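Local coordinates for protein oxalate biosynthetic component 1 (Burkholderia thailandensis, PDB 5IKY) that probably makes oxalate for quorum sensing-dependent oxalogenesis, acting as a bifunctional enzyme with serine hydrolase and additional lyase activities, at residues 612-620 against 734-742. Residues are numbered along the deposited sequence; the frame is centred on the assembly and turned at random.
Sequences EELDRYEDH and RDRSNASRK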
loop_
_atom_site.group_PDB
_atom_site.type_symbol
_atom_site.label_atom_id
_atom_site.label_comp_id
_atom_site.label_asym_id
_atom_site.label_seq_id
_atom_site.Cartn_x
_atom_site.Cartn_y
_atom_site.Cartn_z
ATOM N N GLU A 612 -24.151 16.767 -5.598
ATOM C CA GLU A 612 -25.509 16.943 -6.099
ATOM C C GLU A 612 -26.466 15.889 -5.550
ATOM O O GLU A 612 -27.534 15.660 -6.115
ATOM C CB GLU A 612 -25.516 16.900 -7.629
ATOM C CG GLU A 612 -24.606 17.924 -8.289
ATOM C CD GLU A 612 -24.522 17.743 -9.793
ATOM O OE1 GLU A 612 -24.023 18.662 -10.478
ATOM O OE2 GLU A 612 -24.952 16.680 -10.292
ATOM N N GLU A 613 -26.081 15.252 -4.448
ATOM C CA GLU A 613 -26.912 14.228 -3.822
ATOM C C GLU A 613 -28.197 14.835 -3.256
ATOM O O GLU A 613 -29.205 14.143 -3.097
ATOM C CB GLU A 613 -26.130 13.506 -2.719
ATOM C CG GLU A 613 -26.869 12.356 -2.036
ATOM C CD GLU A 613 -27.147 11.177 -2.958
ATOM O OE1 GLU A 613 -26.557 11.110 -4.060
ATOM O OE2 GLU A 613 -27.961 10.311 -2.575
ATOM N N LEU A 614 -28.160 16.135 -2.970
ATOM C CA LEU A 614 -29.317 16.840 -2.423
ATOM C C LEU A 614 -30.465 16.946 -3.425
ATOM O O LEU A 614 -31.590 17.274 -3.049
ATOM C CB LEU A 614 -28.911 18.238 -1.952
ATOM C CG LEU A 614 -28.122 18.311 -0.644
ATOM C CD1 LEU A 614 -27.639 19.729 -0.388
ATOM C CD2 LEU A 614 -28.968 17.815 0.517
ATOM N N ASP A 615 -30.179 16.670 -4.694
ATOM C CA ASP A 615 -31.200 16.705 -5.737
ATOM C C ASP A 615 -32.282 15.652 -5.498
ATOM O O ASP A 615 -33.407 15.787 -5.978
ATOM C CB ASP A 615 -30.567 16.499 -7.116
ATOM C CG ASP A 615 -29.675 17.656 -7.529
ATOM O OD1 ASP A 615 -29.325 18.482 -6.660
ATOM O OD2 ASP A 615 -29.320 17.737 -8.726
ATOM N N ARG A 616 -31.932 14.608 -4.752
ATOM C CA ARG A 616 -32.867 13.534 -4.439
ATOM C C ARG A 616 -33.662 13.827 -3.169
ATOM O O ARG A 616 -34.640 13.142 -2.869
ATOM C CB ARG A 616 -32.122 12.204 -4.292
ATOM C CG ARG A 616 -31.509 11.685 -5.585
ATOM C CD ARG A 616 -30.614 10.481 -5.331
ATOM N NE ARG A 616 -31.333 9.382 -4.691
ATOM C CZ ARG A 616 -30.846 8.656 -3.691
ATOM N NH1 ARG A 616 -29.638 8.913 -3.211
ATOM N NH2 ARG A 616 -31.569 7.673 -3.168
ATOM N N TYR A 617 -33.237 14.846 -2.428
ATOM C CA TYR A 617 -33.890 15.203 -1.171
ATOM C C TYR A 617 -35.005 16.223 -1.384
ATOM O O TYR A 617 -34.823 17.225 -2.075
ATOM C CB TYR A 617 -32.863 15.740 -0.170
ATOM C CG TYR A 617 -31.918 14.678 0.354
ATOM C CD1 TYR A 617 -30.870 14.204 -0.427
ATOM C CD2 TYR A 617 -32.072 14.151 1.629
ATOM C CE1 TYR A 617 -30.005 13.232 0.047
ATOM C CE2 TYR A 617 -31.210 13.180 2.111
ATOM C CZ TYR A 617 -30.179 12.724 1.316
ATOM O OH TYR A 617 -29.320 11.757 1.791
ATOM N N GLU A 618 -36.160 15.954 -0.783
ATOM C CA GLU A 618 -37.335 16.805 -0.939
ATOM C C GLU A 618 -37.131 18.174 -0.295
ATOM O O GLU A 618 -37.362 19.209 -0.920
ATOM C CB GLU A 618 -38.563 16.122 -0.333
ATOM C CG GLU A 618 -39.868 16.872 -0.548
ATOM C CD GLU A 618 -40.618 16.397 -1.779
ATOM O OE1 GLU A 618 -41.640 15.698 -1.618
ATOM O OE2 GLU A 618 -40.185 16.722 -2.905
ATOM N N ASP A 619 -36.698 18.170 0.962
ATOM C CA ASP A 619 -36.497 19.405 1.711
ATOM C C ASP A 619 -35.033 19.837 1.683
ATOM O O ASP A 619 -34.408 20.004 2.730
ATOM C CB ASP A 619 -36.964 19.232 3.158
ATOM C CG ASP A 619 -38.394 18.733 3.254
ATOM O OD1 ASP A 619 -39.169 18.940 2.295
ATOM O OD2 ASP A 619 -38.745 18.128 4.291
ATOM N N HIS A 620 -34.493 20.019 0.482
ATOM C CA HIS A 620 -33.085 20.367 0.328
ATOM C C HIS A 620 -32.806 21.824 0.685
ATOM O O HIS A 620 -31.720 22.155 1.165
ATOM C CB HIS A 620 -32.617 20.082 -1.102
ATOM C CG HIS A 620 -33.464 20.724 -2.158
ATOM N ND1 HIS A 620 -33.137 21.928 -2.745
ATOM C CD2 HIS A 620 -34.617 20.322 -2.742
ATOM C CE1 HIS A 620 -34.057 22.243 -3.639
ATOM N NE2 HIS A 620 -34.965 21.285 -3.658
ATOM N N ARG A 734 -34.125 13.044 -11.662
ATOM C CA ARG A 734 -34.059 14.445 -11.260
ATOM C C ARG A 734 -35.270 15.226 -11.769
ATOM O O ARG A 734 -35.691 16.211 -11.161
ATOM C CB ARG A 734 -32.768 15.089 -11.771
ATOM C CG ARG A 734 -32.432 16.416 -11.105
ATOM C CD ARG A 734 -31.228 17.083 -11.754
ATOM N NE ARG A 734 -30.720 18.187 -10.943
ATOM C CZ ARG A 734 -31.241 19.410 -10.933
ATOM N NH1 ARG A 734 -32.290 19.695 -11.693
ATOM N NH2 ARG A 734 -30.712 20.349 -10.160
ATOM N N ASP A 735 -35.826 14.771 -12.887
ATOM C CA ASP A 735 -36.967 15.433 -13.508
ATOM C C ASP A 735 -38.263 15.184 -12.737
ATOM O O ASP A 735 -39.269 15.851 -12.972
ATOM C CB ASP A 735 -37.119 14.969 -14.957
ATOM C CG ASP A 735 -35.953 15.391 -15.828
ATOM O OD1 ASP A 735 -34.953 15.903 -15.280
ATOM O OD2 ASP A 735 -36.032 15.209 -17.062
ATOM N N ARG A 736 -38.233 14.221 -11.820
ATOM C CA ARG A 736 -39.399 13.911 -11.000
ATOM C C ARG A 736 -39.237 14.442 -9.580
ATOM O O ARG A 736 -40.003 14.087 -8.686
ATOM C CB ARG A 736 -39.644 12.401 -10.950
ATOM C CG ARG A 736 -39.728 11.718 -12.301
ATOM C CD ARG A 736 -40.363 10.345 -12.156
ATOM N NE ARG A 736 -39.944 9.681 -10.924
ATOM C CZ ARG A 736 -38.990 8.759 -10.855
ATOM N NH1 ARG A 736 -38.348 8.378 -11.952
ATOM N NH2 ARG A 736 -38.679 8.211 -9.688
ATOM N N SER A 737 -38.231 15.286 -9.373
ATOM C CA SER A 737 -37.964 15.824 -8.045
ATOM C C SER A 737 -38.154 17.335 -8.004
ATOM O O SER A 737 -38.317 17.980 -9.041
ATOM C CB SER A 737 -36.542 15.471 -7.601
ATOM O OG SER A 737 -35.577 16.160 -8.379
ATOM N N ASN A 738 -38.136 17.892 -6.798
ATOM C CA ASN A 738 -38.162 19.339 -6.632
ATOM C C ASN A 738 -36.743 19.880 -6.514
ATOM O O ASN A 738 -36.446 20.711 -5.655
ATOM C CB ASN A 738 -38.996 19.734 -5.410
ATOM C CG ASN A 738 -38.526 19.060 -4.137
ATOM O OD1 ASN A 738 -37.893 18.004 -4.177
ATOM N ND2 ASN A 738 -38.835 19.668 -2.997
ATOM N N ALA A 739 -35.865 19.388 -7.383
ATOM C CA ALA A 739 -34.492 19.863 -7.440
ATOM C C ALA A 739 -34.441 21.222 -8.121
ATOM O O ALA A 739 -35.268 21.523 -8.984
ATOM C CB ALA A 739 -33.613 18.865 -8.172
ATOM N N SER A 740 -33.469 22.040 -7.728
ATOM C CA SER A 740 -33.333 23.394 -8.255
ATOM C C SER A 740 -33.175 23.405 -9.774
ATOM O O SER A 740 -32.269 22.773 -10.320
ATOM C CB SER A 740 -32.141 24.099 -7.605
ATOM O OG SER A 740 -32.149 23.917 -6.200
ATOM N N ARG A 741 -34.074 24.115 -10.450
ATOM C CA ARG A 741 -33.984 24.293 -11.893
ATOM C C ARG A 741 -32.697 25.035 -12.233
ATOM O O ARG A 741 -32.303 25.962 -11.527
ATOM C CB ARG A 741 -35.201 25.054 -12.427
ATOM N N LYS A 742 -32.038 24.620 -13.309
ATOM C CA LYS A 742 -30.772 25.228 -13.697
ATOM C C LYS A 742 -30.954 26.184 -14.870
ATOM O O LYS A 742 -31.958 26.127 -15.580
ATOM C CB LYS A 742 -29.745 24.148 -14.040
ATOM C CG LYS A 742 -29.590 23.088 -12.958
ATOM C CD LYS A 742 -28.258 22.362 -13.072
ATOM C CE LYS A 742 -28.036 21.429 -11.893
ATOM N NZ LYS A 742 -26.947 20.444 -12.149
#
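Asp615 and Arg734 form a salt bridge across residues 612-620 and 734-742, and they show how one arginine can organise a junction between a 3-10 turn with its following loop and the loop after a helix. Arg734 NE donates to Asp615 OD2 at 2.7 Å, and NH2 adds a weak second bond to the same oxygen. The carboxylate and guanidinium planes stand 79° apart, with NE lying above the carboxylate plane.

Asn738 is bonded through both its side chain and its backbone. Its ND2 gives a bond of 2.6 Å to Glu618 O, and its own carbonyl O receives His620 NE2, also at 2.6 Å, at the ring edge and tilted 21° from its plane. His620 CG sits between its backbone N and carbonyl carbon (chi1 53°), which turns the ring toward Asn738 O; this donation implies a proton on NE2.

Behind this shell, Arg734 is fixed in turn by its own segment: NH2 donates to Ser740 O (2.9 Å) within the guanidinium plane, while Ala739 CB covers one face. A type I turn from Arg734 to Ser737 reverses the chain, and both Ser737 N and OG bond to Arg734 O. Farther out, Glu612 and Lys742 make only a long ion pair, each having a stronger partner, Glu849 N and Val847 O respectively.

The contact joins a 3-10 turn and loop of the cap domain to the linker between helix 715-734 and strand 747-752, consistent with the passage from cap to the mixed sheet of an alpha/beta hydrolase.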